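Local coordinates for UDP-N-acetylglucosamine 4,6-dehydratase (Vibrio fischeri, PDB 3PVZ), which probably acts as an NAD-dependent lyase that removes water from UDP-N-acetylglucosamine, and binds its dinucleotide in a Rossmann-type domain, at residues S31-S36 against R58-L63; Q35-V40 against D110-Y115; E54-N59 against G85-D90. One frame throughout, in Å; residues are numbered along the deposited sequence.

Contact 1: S31-S36 against R58-L63. With NA (sodium ion), chain I.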
loop_
_atom_site.group_PDB
_atom_site.type_symbol
_atom_site.label_atom_id
_atom_site.label_comp_id
_atom_site.label_asym_id
_atom_site.label_seq_id
_atom_site.Cartn_x
_atom_site.Cartn_y
_atom_site.Cartn_z
ATOM N N SER A 31 25.794 17.442 11.176
ATOM C CA SER A 31 25.475 18.625 11.948
ATOM C C SER A 31 24.013 19.000 11.782
ATOM O O SER A 31 23.346 19.200 12.796
ATOM C CB SER A 31 26.401 19.777 11.575
ATOM O OG SER A 31 25.921 20.981 12.115
ATOM N N VAL A 32 23.494 19.068 10.552
ATOM C CA VAL A 32 22.113 19.468 10.313
ATOM C C VAL A 32 21.096 18.461 10.867
ATOM O O VAL A 32 20.230 18.836 11.649
ATOM C CB VAL A 32 21.823 19.759 8.832
ATOM C CG1 VAL A 32 20.306 19.904 8.566
ATOM C CG2 VAL A 32 22.572 21.088 8.369
ATOM N N VAL A 33 21.278 17.179 10.565
ATOM C CA VAL A 33 20.347 16.157 10.969
ATOM C C VAL A 33 20.258 16.064 12.499
ATOM O O VAL A 33 19.169 15.905 13.086
ATOM C CB VAL A 33 20.753 14.781 10.400
ATOM C CG1 VAL A 33 19.899 13.693 10.997
ATOM C CG2 VAL A 33 20.626 14.795 8.880
ATOM N N SER A 34 21.410 16.158 13.150
ATOM C CA SER A 34 21.454 16.074 14.606
ATOM C C SER A 34 20.694 17.238 15.330
ATOM O O SER A 34 20.351 17.121 16.507
ATOM C CB SER A 34 22.914 16.027 15.079
ATOM O OG SER A 34 23.444 17.372 15.124
ATOM N N GLN A 35 20.491 18.364 14.661
ATOM C CA GLN A 35 19.711 19.461 15.253
ATOM C C GLN A 35 18.386 19.728 14.561
ATOM O O GLN A 35 17.800 20.862 14.696
ATOM C CB GLN A 35 20.508 20.809 15.300
ATOM C CG GLN A 35 21.567 21.008 14.333
ATOM C CD GLN A 35 22.295 22.371 14.489
ATOM O OE1 GLN A 35 21.697 23.370 14.921
ATOM N NE2 GLN A 35 23.567 22.392 14.154
ATOM N N SER A 36 17.896 18.775 13.793
ATOM C CA SER A 36 16.655 19.035 13.067
ATOM C C SER A 36 15.643 17.938 13.258
ATOM O O SER A 36 15.949 16.771 13.692
ATOM C CB SER A 36 16.923 19.287 11.570
ATOM O OG SER A 36 17.978 20.203 11.430
ATOM N N ARG A 58 22.150 9.180 10.738
ATOM C CA ARG A 58 22.840 10.430 11.087
ATOM C C ARG A 58 22.268 11.088 12.360
ATOM O O ARG A 58 22.457 12.305 12.602
ATOM C CB ARG A 58 22.746 11.382 9.914
ATOM C CG ARG A 58 23.645 10.882 8.737
ATOM C CD ARG A 58 23.593 11.778 7.582
ATOM N NE ARG A 58 24.514 11.341 6.542
ATOM C CZ ARG A 58 24.213 10.483 5.543
ATOM N NH1 ARG A 58 22.996 9.933 5.412
ATOM N NH2 ARG A 58 25.147 10.151 4.661
ATOM N N ASN A 59 21.532 10.272 13.123
ATOM C CA ASN A 59 21.139 10.543 14.503
ATOM C C ASN A 59 20.311 11.821 14.693
ATOM O O ASN A 59 20.760 12.734 15.343
ATOM C CB ASN A 59 22.387 10.583 15.369
ATOM C CG ASN A 59 22.080 10.767 16.822
ATOM O OD1 ASN A 59 21.108 10.203 17.338
ATOM N ND2 ASN A 59 22.844 11.646 17.482
ATOM N N PRO A 60 19.116 11.873 14.109
ATOM C CA PRO A 60 18.268 13.045 14.055
ATOM C C PRO A 60 17.579 13.370 15.397
ATOM O O PRO A 60 17.292 12.450 16.181
ATOM C CB PRO A 60 17.178 12.634 13.108
ATOM C CG PRO A 60 17.030 11.161 13.311
ATOM C CD PRO A 60 18.448 10.680 13.541
ATOM N N GLN A 61 17.206 14.644 15.593
ATOM C CA GLN A 61 16.598 15.063 16.859
ATOM C C GLN A 61 15.213 14.456 16.933
ATOM O O GLN A 61 14.741 14.000 17.975
ATOM C CB GLN A 61 16.526 16.572 16.912
ATOM C CG GLN A 61 17.115 17.339 18.046
ATOM C CD GLN A 61 16.838 18.844 17.798
ATOM O OE1 GLN A 61 15.813 19.124 17.335
ATOM N NE2 GLN A 61 17.762 19.746 18.053
ATOM N N LYS A 62 14.560 14.422 15.788
ATOM C CA LYS A 62 13.155 14.048 15.648
ATOM C C LYS A 62 12.985 13.487 14.234
ATOM O O LYS A 62 13.433 14.107 13.265
ATOM C CB LYS A 62 12.227 15.248 15.876
ATOM C CG LYS A 62 10.755 14.856 15.926
ATOM C CD LYS A 62 9.864 16.021 16.183
ATOM C CE LYS A 62 8.380 15.607 16.307
ATOM N NZ LYS A 62 7.555 16.862 16.346
ATOM N N LEU A 63 12.387 12.285 14.164
ATOM C CA LEU A 63 12.044 11.637 12.946
ATOM C C LEU A 63 10.742 10.861 13.045
ATOM O O LEU A 63 10.637 9.829 13.719
ATOM C CB LEU A 63 13.217 10.786 12.471
ATOM C CG LEU A 63 12.959 9.795 11.319
ATOM C CD1 LEU A 63 12.553 10.623 10.121
ATOM C CD2 LEU A 63 14.141 8.852 10.993
HETATM NA NA NA I . 17.108 23.130 15.483
HETATM O O HOH W 1 20.528 14.765 17.560
HETATM O O HOH W 2 19.008 24.143 14.927
HETATM O O HOH W 3 14.960 22.396 15.238
#

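Contact 2: Q35-V40 against D110-Y115. With NA (sodium ion), chain H; NA (sodium ion), chain I.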
loop_
_atom_site.group_PDB
_atom_site.type_symbol
_atom_site.label_atom_id
_atom_site.label_comp_id
_atom_site.label_asym_id
_atom_site.label_seq_id
_atom_site.Cartn_x
_atom_site.Cartn_y
_atom_site.Cartn_z
ATOM N N GLN A 35 20.491 18.364 14.661
ATOM C CA GLN A 35 19.711 19.461 15.253
ATOM C C GLN A 35 18.386 19.728 14.561
ATOM O O GLN A 35 17.800 20.862 14.696
ATOM C CB GLN A 35 20.508 20.809 15.300
ATOM C CG GLN A 35 21.567 21.008 14.333
ATOM C CD GLN A 35 22.295 22.371 14.489
ATOM O OE1 GLN A 35 21.697 23.370 14.921
ATOM N NE2 GLN A 35 23.567 22.392 14.154
ATOM N N SER A 36 17.896 18.775 13.793
ATOM C CA SER A 36 16.655 19.035 13.067
ATOM C C SER A 36 15.643 17.938 13.258
ATOM O O SER A 36 15.949 16.771 13.692
ATOM C CB SER A 36 16.923 19.287 11.570
ATOM O OG SER A 36 17.978 20.203 11.430
ATOM N N ARG A 37 14.408 18.360 13.052
ATOM C CA ARG A 37 13.229 17.542 13.112
ATOM C C ARG A 37 12.707 17.193 11.729
ATOM O O ARG A 37 12.520 18.080 10.890
ATOM C CB ARG A 37 12.182 18.346 13.843
ATOM C CG ARG A 37 12.609 18.752 15.290
ATOM C CD ARG A 37 11.696 19.780 15.874
ATOM N NE ARG A 37 11.797 21.039 15.137
ATOM C CZ ARG A 37 11.064 22.115 15.372
ATOM N NH1 ARG A 37 11.295 23.216 14.676
ATOM N NH2 ARG A 37 10.127 22.115 16.301
ATOM N N PHE A 38 12.384 15.926 11.509
ATOM C CA PHE A 38 11.967 15.436 10.212
ATOM C C PHE A 38 10.646 14.702 10.264
ATOM O O PHE A 38 10.421 13.828 11.124
ATOM C CB PHE A 38 12.996 14.493 9.562
ATOM C CG PHE A 38 14.364 15.065 9.406
ATOM C CD1 PHE A 38 14.798 15.503 8.172
ATOM C CD2 PHE A 38 15.200 15.196 10.483
ATOM C CE1 PHE A 38 16.054 16.032 8.011
ATOM C CE2 PHE A 38 16.447 15.766 10.342
ATOM C CZ PHE A 38 16.885 16.170 9.109
ATOM N N LEU A 39 9.834 14.959 9.237
ATOM C CA LEU A 39 8.627 14.234 8.960
ATOM C C LEU A 39 8.780 13.584 7.564
ATOM O O LEU A 39 9.018 14.277 6.628
ATOM C CB LEU A 39 7.453 15.226 8.957
ATOM C CG LEU A 39 6.082 14.661 8.563
ATOM C CD1 LEU A 39 5.700 13.337 9.419
ATOM C CD2 LEU A 39 5.011 15.720 8.596
ATOM N N VAL A 40 8.607 12.257 7.437
ATOM C CA VAL A 40 8.668 11.585 6.163
ATOM C C VAL A 40 7.346 10.942 5.894
ATOM O O VAL A 40 6.954 9.954 6.547
ATOM C CB VAL A 40 9.797 10.495 6.143
ATOM C CG1 VAL A 40 9.937 9.870 4.754
ATOM C CG2 VAL A 40 11.111 11.143 6.584
ATOM N N ASP A 110 0.598 18.262 16.864
ATOM C CA ASP A 110 2.047 18.416 16.804
ATOM C C ASP A 110 2.430 19.223 15.639
ATOM O O ASP A 110 2.350 20.507 15.732
ATOM C CB ASP A 110 2.734 17.022 16.779
ATOM C CG ASP A 110 4.239 17.125 16.770
ATOM O OD1 ASP A 110 4.697 18.309 16.771
ATOM O OD2 ASP A 110 4.938 16.037 16.697
ATOM N N GLY A 111 2.778 18.572 14.519
ATOM C CA GLY A 111 3.186 19.282 13.294
ATOM C C GLY A 111 4.483 20.093 13.291
ATOM O O GLY A 111 4.818 20.753 12.350
ATOM N N GLN A 112 5.238 20.021 14.351
ATOM C CA GLN A 112 6.451 20.812 14.522
ATOM C C GLN A 112 7.639 20.079 13.948
ATOM O O GLN A 112 8.173 19.156 14.621
ATOM C CB GLN A 112 6.640 20.987 16.039
ATOM C CG GLN A 112 5.686 21.976 16.639
ATOM C CD GLN A 112 6.059 23.387 16.250
ATOM O OE1 GLN A 112 7.141 23.891 16.598
ATOM N NE2 GLN A 112 5.214 24.009 15.516
ATOM N N TYR A 113 8.017 20.454 12.716
ATOM C CA TYR A 113 9.101 19.810 11.957
ATOM C C TYR A 113 9.918 20.885 11.267
ATOM O O TYR A 113 9.420 21.948 11.018
ATOM C CB TYR A 113 8.593 18.834 10.910
ATOM C CG TYR A 113 7.752 17.757 11.509
ATOM C CD1 TYR A 113 8.316 16.650 12.106
ATOM C CD2 TYR A 113 6.387 17.808 11.445
ATOM C CE1 TYR A 113 7.522 15.670 12.670
ATOM C CE2 TYR A 113 5.593 16.814 12.001
ATOM C CZ TYR A 113 6.161 15.752 12.603
ATOM O OH TYR A 113 5.329 14.771 13.161
ATOM N N ASP A 114 11.192 20.614 10.999
ATOM C CA ASP A 114 12.021 21.555 10.245
ATOM C C ASP A 114 11.963 21.175 8.764
ATOM O O ASP A 114 11.844 22.062 7.894
ATOM C CB ASP A 114 13.441 21.548 10.767
ATOM C CG ASP A 114 13.514 21.956 12.216
ATOM O OD1 ASP A 114 13.145 23.128 12.471
ATOM O OD2 ASP A 114 13.919 21.110 13.094
ATOM N N TYR A 115 11.936 19.861 8.506
ATOM C CA TYR A 115 12.003 19.342 7.167
ATOM C C TYR A 115 10.898 18.312 6.997
ATOM O O TYR A 115 10.757 17.369 7.802
ATOM C CB TYR A 115 13.344 18.679 6.889
ATOM C CG TYR A 115 14.590 19.570 6.931
ATOM C CD1 TYR A 115 14.968 20.294 5.829
ATOM C CD2 TYR A 115 15.428 19.593 8.061
ATOM C CE1 TYR A 115 16.097 21.103 5.849
ATOM C CE2 TYR A 115 16.519 20.359 8.096
ATOM C CZ TYR A 115 16.862 21.129 6.984
ATOM O OH TYR A 115 17.955 21.939 7.001
HETATM NA NA NA H . 8.171 25.892 16.535
HETATM NA NA NA I . 17.108 23.130 15.483
HETATM O O HOH W 2 19.008 24.143 14.927
HETATM O O HOH W 4 9.131 25.423 14.428
HETATM O O HOH W 5 6.508 26.520 15.161
HETATM O O HOH W 3 14.960 22.396 15.238
#

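Contact 3: E54-N59 against G85-D90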
loop_
_atom_site.group_PDB
_atom_site.type_symbol
_atom_site.label_atom_id
_atom_site.label_comp_id
_atom_site.label_asym_id
_atom_site.label_seq_id
_atom_site.Cartn_x
_atom_site.Cartn_y
_atom_site.Cartn_z
ATOM N N GLU A 54 18.604 7.002 5.592
ATOM C CA GLU A 54 19.628 8.022 5.504
ATOM C C GLU A 54 19.564 9.041 6.617
ATOM O O GLU A 54 20.585 9.513 7.066
ATOM C CB GLU A 54 19.641 8.739 4.144
ATOM C CG GLU A 54 20.052 7.868 3.017
ATOM C CD GLU A 54 21.455 7.331 3.180
ATOM O OE1 GLU A 54 22.375 8.161 3.250
ATOM O OE2 GLU A 54 21.646 6.102 3.173
ATOM N N ILE A 55 18.385 9.370 7.076
ATOM C CA ILE A 55 18.225 10.327 8.157
ATOM C C ILE A 55 18.581 9.636 9.484
ATOM O O ILE A 55 19.404 10.119 10.270
ATOM C CB ILE A 55 16.759 10.919 8.192
ATOM C CG1 ILE A 55 16.452 11.636 6.889
ATOM C CG2 ILE A 55 16.551 11.796 9.453
ATOM C CD1 ILE A 55 14.976 12.268 6.781
ATOM N N PHE A 56 17.972 8.483 9.716
ATOM C CA PHE A 56 18.136 7.791 10.975
ATOM C C PHE A 56 19.615 7.539 11.358
ATOM O O PHE A 56 19.991 7.692 12.513
ATOM C CB PHE A 56 17.383 6.460 10.928
ATOM C CG PHE A 56 17.268 5.803 12.266
ATOM C CD1 PHE A 56 18.290 5.036 12.745
ATOM C CD2 PHE A 56 16.158 5.992 13.061
ATOM C CE1 PHE A 56 18.209 4.451 13.989
ATOM C CE2 PHE A 56 16.059 5.376 14.323
ATOM C CZ PHE A 56 17.111 4.599 14.767
ATOM N N LYS A 57 20.434 7.130 10.402
ATOM C CA LYS A 57 21.823 6.755 10.672
ATOM C C LYS A 57 22.671 7.980 11.021
ATOM O O LYS A 57 23.795 7.834 11.511
ATOM C CB LYS A 57 22.416 6.017 9.448
ATOM C CG LYS A 57 22.600 6.835 8.187
ATOM C CD LYS A 57 23.466 6.134 7.102
ATOM C CE LYS A 57 22.651 5.259 6.168
ATOM N NZ LYS A 57 23.435 4.803 4.910
ATOM N N ARG A 58 22.150 9.180 10.738
ATOM C CA ARG A 58 22.840 10.430 11.087
ATOM C C ARG A 58 22.268 11.088 12.360
ATOM O O ARG A 58 22.457 12.305 12.602
ATOM C CB ARG A 58 22.746 11.382 9.914
ATOM C CG ARG A 58 23.645 10.882 8.737
ATOM C CD ARG A 58 23.593 11.778 7.582
ATOM N NE ARG A 58 24.514 11.341 6.542
ATOM C CZ ARG A 58 24.213 10.483 5.543
ATOM N NH1 ARG A 58 22.996 9.933 5.412
ATOM N NH2 ARG A 58 25.147 10.151 4.661
ATOM N N ASN A 59 21.532 10.272 13.123
ATOM C CA ASN A 59 21.139 10.543 14.503
ATOM C C ASN A 59 20.311 11.821 14.693
ATOM O O ASN A 59 20.760 12.734 15.343
ATOM C CB ASN A 59 22.387 10.583 15.369
ATOM C CG ASN A 59 22.080 10.767 16.822
ATOM O OD1 ASN A 59 21.108 10.203 17.338
ATOM N ND2 ASN A 59 22.844 11.646 17.482
ATOM N N GLY A 85 20.250 0.173 15.054
ATOM C CA GLY A 85 19.947 0.127 16.480
ATOM C C GLY A 85 18.997 1.274 16.860
ATOM O O GLY A 85 17.955 1.437 16.244
ATOM N N TYR A 86 19.362 2.023 17.894
ATOM C CA TYR A 86 18.484 2.992 18.535
ATOM C C TYR A 86 19.184 4.324 18.655
ATOM O O TYR A 86 20.403 4.384 18.616
ATOM C CB TYR A 86 18.051 2.520 19.933
ATOM C CG TYR A 86 17.392 1.150 19.920
ATOM C CD1 TYR A 86 16.018 1.030 19.868
ATOM C CD2 TYR A 86 18.154 -0.016 19.915
ATOM C CE1 TYR A 86 15.400 -0.218 19.834
ATOM C CE2 TYR A 86 17.547 -1.277 19.891
ATOM C CZ TYR A 86 16.169 -1.362 19.855
ATOM O OH TYR A 86 15.535 -2.580 19.814
ATOM N N ILE A 87 18.373 5.378 18.736
ATOM C CA ILE A 87 18.833 6.730 18.932
ATOM C C ILE A 87 18.122 7.350 20.130
ATOM O O ILE A 87 17.125 6.822 20.594
ATOM C CB ILE A 87 18.553 7.625 17.680
ATOM C CG1 ILE A 87 17.034 7.693 17.383
ATOM C CG2 ILE A 87 19.383 7.148 16.497
ATOM C CD1 ILE A 87 16.689 8.470 16.154
ATOM N N ASN A 88 18.618 8.504 20.603
ATOM C CA ASN A 88 18.050 9.138 21.813
ATOM C C ASN A 88 16.839 9.977 21.458
ATOM O O ASN A 88 16.004 10.219 22.307
ATOM C CB ASN A 88 19.034 10.104 22.425
ATOM C CG ASN A 88 20.268 9.423 22.943
ATOM O OD1 ASN A 88 20.236 8.226 23.353
ATOM N ND2 ASN A 88 21.384 10.198 22.962
ATOM N N GLY A 89 16.799 10.395 20.195
ATOM C CA GLY A 89 15.816 11.358 19.673
ATOM C C GLY A 89 14.469 10.724 19.441
ATOM O O GLY A 89 14.236 9.571 19.795
ATOM N N ASP A 90 13.556 11.533 18.908
ATOM C CA ASP A 90 12.160 11.211 18.933
ATOM C C ASP A 90 11.855 10.527 17.609
ATOM O O ASP A 90 11.481 11.205 16.625
ATOM C CB ASP A 90 11.399 12.534 19.129
ATOM C CG ASP A 90 9.906 12.406 19.071
ATOM O OD1 ASP A 90 9.368 11.281 19.024
ATOM O OD2 ASP A 90 9.248 13.478 19.068
HETATM O O HOH W 6 18.709 11.277 18.100
HETATM O O HOH W 7 21.441 8.881 19.652
#

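Contact 1: S31-S36 against R58-L63
Val33, on the last turn of helix 19-34, and Gln61, just ahead of strand 62-66, lose the most surface here. With CG1 anti to the backbone N (chi1 171°), Val33 lowers that methyl onto the chain at Arg58 and Pro60: CG1 lies 3.3 Å from Arg58 O and 3.6 Å from Pro60 CB. A branched, rigid side chain suits this buried place, where Ile55 of helix 46-56 also touches it. The Gln61 amide lies alongside the Gln35 backbone, NE2 3.4 Å from Gln35 CA; a long polar residue fits this exposed position. Its backbone N gives weak hydrogen bonds to Val33 O and, at 3.1 Å, to Ser36 O, which also takes a weak bond from Lys62 N. Pro60 CA adds a CA-H...O contact to Val33 O at 3.2 Å, and a water donates to both Ser34 O and Asn59 O. Sodium binds Gln35 O at 2.5 Å. Carbonyls at and just beyond the helix end would be expected to carry partial negative charge; the bonds they receive from segment 58-63 are weak and supplement ordinary helix-end bonds such as Ser36 N to Val33 O, with water and a cation completing the set.

Contact 2: Q35-V40 against D110-Y115
Arg37 and Asp114 cross at a slant, and their side chains carry the polar part of this contact. The Arg37 chain bends at chi3 (-66°), which turns the guanidinium side-on to the carboxylate: NE reaches Asp114 OD2 and NH1 reaches Asp114 OD1, each at 2.9 Å and nearly straight. Arginine suits the place because it can offer both nitrogens at once. Both oxygens lie close to the guanidinium plane, yet the nitrogens meet the carboxylate from above its own plane, the two groups being turned 51° apart. Asp114 OD2 keeps its anti lone pair for Arg37 N, 2.8 Å away, and also takes a sodium-bound water. Gln112 runs beside Arg37 in the same direction and binds a second sodium ion through OE1; Arg37 NH2 gives a weak hydrogen bond to the same OE1.

On the sheet face of Arg37 and Leu39, flat Tyr113 offers its ring to Leu39 CB, which stands over the centre, 3.5 Å from the centroid, a CH-pi contact. The Tyr113 hydroxyl hydrogen-bonds with His64 ND1. On the other face Phe38 and Tyr115 lie side by side, their rings nearly parallel (16°) but displaced, with centroids 5.2 Å apart; the Tyr115 hydroxyl hydrogen-bonds with Lys158 NZ.

Between these side chains the backbones pair. Arg37 O accepts from both Asp114 N and Tyr115 N, and Leu39 N donates to Tyr115 O at 3.0 Å. Phe38 and Tyr115 thus form a parallel bridge, joining strand 37-41 to strand 115-118 inside the sheet. The fourth strand pairs with the first on the side away from the second, giving the order 3-2-1-4-5-6 of the Rossmann fold, whose first strand here leads into the NAD-binding glycine-rich turn.

Contact 3: E54-N59 against G85-D90
Gly85 O meets the Phe56 ring at CZ, 3.6 Å away, where two connections of the Rossmann-type domain come together: the turn leaving helix 46-56 and the loop between helix 70-83 and strand 90-94. Gly85 has a positive phi with psi -129°, a conformation in which a side chain would collide with the preceding carbonyl, so glycine suits the bend. Its oxygen also accepts a hydrogen bond from Arg81. At Tyr86 the backbone approaches, CA lying near the plane of the Phe56 ring at its edge, while the side chain sets out away from segment 54-59.

Ile87 is the main apolar residue of the loop. Its CG2 sits over a face of the Phe56 ring, 4.2 Å from the centroid and 27° off the normal, a CH-pi contact, and CD1 touches ring atom CE2 at 3.6 Å. Phe56 reaches this position with CG anti to its own N (chi1 -169°), which sends the ring out toward the loop; there Phe91 meets it edge-to-face and Ile80 and Phe84 also touch it. An aromatic ring suits the place by offering a face to Ile87 CG2 and an edge to Tyr86 CA. Beside it, Asn59 slides past Ile87 in the opposite direction and brings OD1 to 3.6 Å from CG2. Asn59 ends the type I turn that begins at Phe56, in a left-handed conformation that asparagine tolerates better than most residues.

No direct hydrogen bond joins the segments; Asn88 and Gly89 are reached through water. Asn59 OD1 accepts from two waters, both at 2.7 Å; one of them accepts from Asn88 N at 3.0 Å, and the other takes a weak bond from Gly89 N.

Contacts 1 and 2 share Gln35 and Ser36, where helix 19-34 passes into strand 37-41, and contacts 1 and 3 share Arg58 and Asn59, between helix 46-56 and strand 62-66. Contact 3 is a surface contact, with apolar packing and water bridges; contacts 1 and 2 are partly buried. Within the sheet, contact 2 pairs two neighbouring strands with firm backbone bonds and a salt bridge, whereas contact 1, at a helix end, has only weak direct hydrogen bonds, with packing, water and sodium. Strand 62-66 connects all three: Lys62 O probably bonds to Phe38 N, its NZ forms a salt bridge with Asp110, and Leu63 N probably bonds to Asp90 O.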